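Putative isohexenylglutaconyl-CoA hydratase (Pseudomonas aeruginosa, PDB 4ZU2) probably hydrates isohexenylglutaconyl-CoA in the breakdown of acyclic terpenes such as citronellate, as a trimeric member of the crotonase family. Local coordinates at residues V36-R50 against A90-Q103. Numbering follows the deposited sequence.
Sequences VGELRAVLAAVRDDR and AFGSLLEEAQAAPQ
Arg40 takes hold of Glu97 side-on, one nitrogen to each oxygen. NE runs almost straight to OE1 of Glu97 (3.1 Å, 176°), in the guanidinium plane, while NH2 meets the syn lone pair of Glu97 OE2 at 3.0 Å. The two flat groups are turned 33° from each other, and Ser93 CB sits over one guanidinium face. The bend in the arginine chain at chi3 brings NE and NH2 round to the carboxylate. Glu97 OE1 has a second donor, a water that also donates to Arg40 O. Next to this pair, Leu94 fits as a knob among Val36, Leu39, Arg40 and Leu43, its CD2 3.6 Å from Leu39 CD1; Leu39 in turn rests on Leu22 of strand 17-22.

Toward the C-terminal ends the contact turns polar again. Gln103 NE2 donates to Val46 O (2.9 Å) from above the carbonyl plane, Asp49 N reaching the same oxygen from the opposite face. Gln103 NE2 also donates to Val52 O, and Gln103 OE1 takes a water that bridges to Leu43 O. Both terminal nitrogens of Arg50 converge on Arg47 O, which places the guanidinium across Pro102, with NH2 3.4 Å from Pro102 CB.

Thus two helices running the same way at 30°, the first resting on strand 17-22, are joined by an apolar core centred on Leu94 with a salt bridge at its border, while Val46 O is shared by the Gln103 amide and Asp49 N, and Arg47 O is taken up by the Arg50 guanidinium.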
# COMPACT_ATOMS: atom_id res chain seq x y z
N VAL A 36 -16.53 0.42 24.58
CA VAL A 36 -15.23 1.08 24.31
C VAL A 36 -14.43 1.25 25.61
O VAL A 36 -13.23 1.00 25.66
CB VAL A 36 -15.43 2.50 23.67
CG1 VAL A 36 -14.08 3.23 23.47
CG2 VAL A 36 -16.16 2.39 22.33
N GLY A 37 -15.10 1.69 26.67
CA GLY A 37 -14.42 1.81 27.95
C GLY A 37 -13.85 0.46 28.40
O GLY A 37 -12.72 0.37 28.83
N GLU A 38 -14.65 -0.60 28.29
CA GLU A 38 -14.22 -1.88 28.80
C GLU A 38 -13.08 -2.44 27.95
O GLU A 38 -12.20 -3.10 28.48
CB GLU A 38 -15.40 -2.87 28.95
CG GLU A 38 -16.40 -2.42 30.06
CD GLU A 38 -17.62 -3.35 30.22
OE1 GLU A 38 -17.90 -4.13 29.28
OE2 GLU A 38 -18.31 -3.27 31.27
N LEU A 39 -13.13 -2.20 26.65
CA LEU A 39 -12.13 -2.77 25.76
C LEU A 39 -10.80 -2.13 26.04
O LEU A 39 -9.76 -2.78 25.97
CB LEU A 39 -12.48 -2.51 24.32
CG LEU A 39 -13.55 -3.41 23.76
CD1 LEU A 39 -14.14 -2.74 22.50
CD2 LEU A 39 -13.06 -4.79 23.45
N ARG A 40 -10.86 -0.84 26.36
CA ARG A 40 -9.68 -0.04 26.61
C ARG A 40 -9.06 -0.47 27.92
O ARG A 40 -7.83 -0.51 28.05
CB ARG A 40 -10.02 1.46 26.65
CG ARG A 40 -10.34 2.01 25.29
CD ARG A 40 -10.57 3.50 25.32
NE ARG A 40 -9.32 4.22 25.52
CZ ARG A 40 -9.25 5.48 25.92
NH1 ARG A 40 -10.35 6.13 26.17
NH2 ARG A 40 -8.09 6.09 26.12
N ALA A 41 -9.93 -0.80 28.87
CA ALA A 41 -9.48 -1.23 30.20
C ALA A 41 -8.79 -2.56 30.14
O ALA A 41 -7.79 -2.77 30.82
CB ALA A 41 -10.67 -1.30 31.18
N VAL A 42 -9.36 -3.49 29.37
CA VAL A 42 -8.78 -4.80 29.15
C VAL A 42 -7.43 -4.70 28.42
O VAL A 42 -6.47 -5.38 28.79
CB VAL A 42 -9.75 -5.73 28.36
CG1 VAL A 42 -9.03 -6.97 27.87
CG2 VAL A 42 -10.94 -6.14 29.22
N LEU A 43 -7.34 -3.85 27.40
CA LEU A 43 -6.10 -3.74 26.64
C LEU A 43 -4.99 -3.19 27.53
O LEU A 43 -3.83 -3.60 27.39
CB LEU A 43 -6.30 -2.89 25.38
CG LEU A 43 -7.15 -3.55 24.26
CD1 LEU A 43 -7.53 -2.57 23.15
CD2 LEU A 43 -6.48 -4.73 23.67
N ALA A 44 -5.32 -2.28 28.44
CA ALA A 44 -4.31 -1.70 29.33
C ALA A 44 -3.90 -2.70 30.40
O ALA A 44 -2.74 -2.73 30.84
CB ALA A 44 -4.83 -0.43 29.98
N ALA A 45 -4.86 -3.52 30.81
CA ALA A 45 -4.61 -4.60 31.77
C ALA A 45 -3.47 -5.53 31.36
O ALA A 45 -2.63 -5.92 32.18
CB ALA A 45 -5.88 -5.44 31.97
N VAL A 46 -3.48 -5.93 30.09
CA VAL A 46 -2.53 -6.92 29.59
C VAL A 46 -1.34 -6.32 28.78
O VAL A 46 -0.37 -7.01 28.44
CB VAL A 46 -3.26 -7.96 28.71
CG1 VAL A 46 -4.56 -8.48 29.38
CG2 VAL A 46 -3.54 -7.41 27.31
N ARG A 47 -1.45 -5.05 28.42
CA ARG A 47 -0.41 -4.38 27.63
C ARG A 47 1.01 -4.80 28.05
O ARG A 47 1.78 -5.24 27.22
CB ARG A 47 -0.53 -2.86 27.72
CG ARG A 47 0.34 -2.13 26.69
CD ARG A 47 0.47 -0.63 26.99
NE ARG A 47 0.83 -0.45 28.39
CZ ARG A 47 0.80 0.71 29.04
NH1 ARG A 47 0.45 1.83 28.41
NH2 ARG A 47 1.12 0.76 30.34
N ASP A 48 1.34 -4.67 29.33
CA ASP A 48 2.69 -4.99 29.83
C ASP A 48 2.85 -6.44 30.28
O ASP A 48 3.89 -6.80 30.80
CB ASP A 48 3.11 -4.07 30.99
CG ASP A 48 3.19 -2.61 30.60
OD1 ASP A 48 3.11 -2.30 29.39
OD2 ASP A 48 3.36 -1.78 31.51
N ASP A 49 1.84 -7.26 30.06
CA ASP A 49 1.90 -8.65 30.48
C ASP A 49 2.24 -9.62 29.36
O ASP A 49 1.38 -9.94 28.52
CB ASP A 49 0.57 -9.07 31.08
CG ASP A 49 0.67 -10.39 31.79
OD1 ASP A 49 0.58 -11.44 31.12
OD2 ASP A 49 0.88 -10.37 33.00
N ARG A 50 3.47 -10.14 29.39
CA ARG A 50 3.99 -10.99 28.31
C ARG A 50 3.57 -12.44 28.45
O ARG A 50 3.85 -13.26 27.57
CB ARG A 50 5.51 -10.91 28.24
CG ARG A 50 6.08 -9.55 27.82
CD ARG A 50 5.74 -9.13 26.38
NE ARG A 50 5.67 -7.67 26.29
CZ ARG A 50 4.56 -6.95 26.43
NH1 ARG A 50 3.38 -7.55 26.61
NH2 ARG A 50 4.64 -5.63 26.38
N ALA A 90 -12.26 9.31 21.90
CA ALA A 90 -12.02 8.12 22.71
C ALA A 90 -12.19 6.80 21.93
O ALA A 90 -11.55 5.82 22.23
CB ALA A 90 -12.88 8.11 23.99
N PHE A 91 -13.04 6.77 20.91
CA PHE A 91 -13.14 5.58 20.09
C PHE A 91 -11.85 5.56 19.21
O PHE A 91 -11.33 4.51 18.86
CB PHE A 91 -14.44 5.51 19.28
CG PHE A 91 -14.40 4.49 18.14
CD1 PHE A 91 -14.22 3.14 18.40
CD2 PHE A 91 -14.45 4.89 16.82
CE1 PHE A 91 -14.14 2.22 17.38
CE2 PHE A 91 -14.36 3.96 15.79
CZ PHE A 91 -14.22 2.62 16.08
N GLY A 92 -11.29 6.72 18.94
CA GLY A 92 -10.02 6.76 18.23
C GLY A 92 -8.89 6.25 19.12
O GLY A 92 -7.96 5.59 18.64
N SER A 93 -8.97 6.54 20.41
CA SER A 93 -7.98 6.03 21.34
C SER A 93 -8.07 4.52 21.44
O SER A 93 -7.04 3.87 21.56
CB SER A 93 -8.13 6.65 22.73
OG SER A 93 -8.01 8.04 22.66
N LEU A 94 -9.27 3.94 21.36
CA LEU A 94 -9.36 2.47 21.37
C LEU A 94 -8.60 1.88 20.18
O LEU A 94 -7.92 0.90 20.33
CB LEU A 94 -10.81 1.97 21.36
CG LEU A 94 -11.06 0.53 20.91
CD1 LEU A 94 -10.28 -0.47 21.72
CD2 LEU A 94 -12.54 0.20 21.05
N LEU A 95 -8.74 2.48 18.99
CA LEU A 95 -8.15 1.93 17.78
C LEU A 95 -6.64 2.06 17.86
O LEU A 95 -5.90 1.19 17.41
CB LEU A 95 -8.69 2.62 16.50
CG LEU A 95 -10.18 2.54 16.16
CD1 LEU A 95 -10.54 3.42 14.91
CD2 LEU A 95 -10.67 1.11 15.96
N GLU A 96 -6.20 3.14 18.50
CA GLU A 96 -4.77 3.39 18.61
C GLU A 96 -4.13 2.33 19.49
O GLU A 96 -3.05 1.82 19.16
CB GLU A 96 -4.48 4.75 19.24
CG GLU A 96 -4.68 5.90 18.31
CD GLU A 96 -4.22 7.24 18.91
OE1 GLU A 96 -3.11 7.69 18.51
OE2 GLU A 96 -4.98 7.83 19.76
N GLU A 97 -4.79 2.05 20.61
CA GLU A 97 -4.27 1.15 21.63
C GLU A 97 -4.47 -0.33 21.28
O GLU A 97 -3.76 -1.20 21.80
CB GLU A 97 -4.86 1.48 22.99
CG GLU A 97 -4.64 2.95 23.47
CD GLU A 97 -5.78 3.49 24.41
OE1 GLU A 97 -6.67 2.73 24.82
OE2 GLU A 97 -5.77 4.68 24.76
N ALA A 98 -5.42 -0.62 20.39
CA ALA A 98 -5.56 -1.98 19.92
C ALA A 98 -4.47 -2.23 18.86
O ALA A 98 -3.71 -3.19 18.96
CB ALA A 98 -6.95 -2.20 19.36
N GLN A 99 -4.41 -1.34 17.86
CA GLN A 99 -3.39 -1.34 16.81
C GLN A 99 -1.99 -1.52 17.39
O GLN A 99 -1.16 -2.26 16.84
CB GLN A 99 -3.43 -0.02 16.02
CG GLN A 99 -2.37 0.13 14.87
CD GLN A 99 -2.85 -0.42 13.55
OE1 GLN A 99 -3.47 -1.48 13.50
NE2 GLN A 99 -2.64 0.33 12.47
N ALA A 100 -1.75 -0.86 18.50
CA ALA A 100 -0.41 -0.83 19.07
C ALA A 100 -0.22 -1.83 20.20
O ALA A 100 0.80 -1.82 20.85
CB ALA A 100 -0.07 0.62 19.54
N ALA A 101 -1.19 -2.72 20.40
CA ALA A 101 -1.05 -3.77 21.42
C ALA A 101 0.17 -4.68 21.19
O ALA A 101 0.35 -5.18 20.09
CB ALA A 101 -2.33 -4.64 21.48
N PRO A 102 0.98 -4.93 22.25
CA PRO A 102 2.17 -5.81 22.19
C PRO A 102 1.88 -7.26 21.77
O PRO A 102 2.72 -7.92 21.13
CB PRO A 102 2.70 -5.77 23.63
CG PRO A 102 2.26 -4.38 24.13
CD PRO A 102 0.92 -4.19 23.54
N GLN A 103 0.67 -7.70 22.11
CA GLN A 103 0.10 -8.98 21.68
C GLN A 103 -0.20 -9.05 20.20
O GLN A 103 -0.50 -8.02 19.57
CB GLN A 103 -1.28 -9.17 22.37
CG GLN A 103 -1.27 -9.41 23.86
CD GLN A 103 -1.12 -8.16 24.68
OE1 GLN A 103 -1.48 -7.06 24.25
NE2 GLN A 103 -0.59 -8.33 25.90
O HOH W 1 -6.09 0.71 26.45
O HOH W 2 -2.46 -4.59 24.81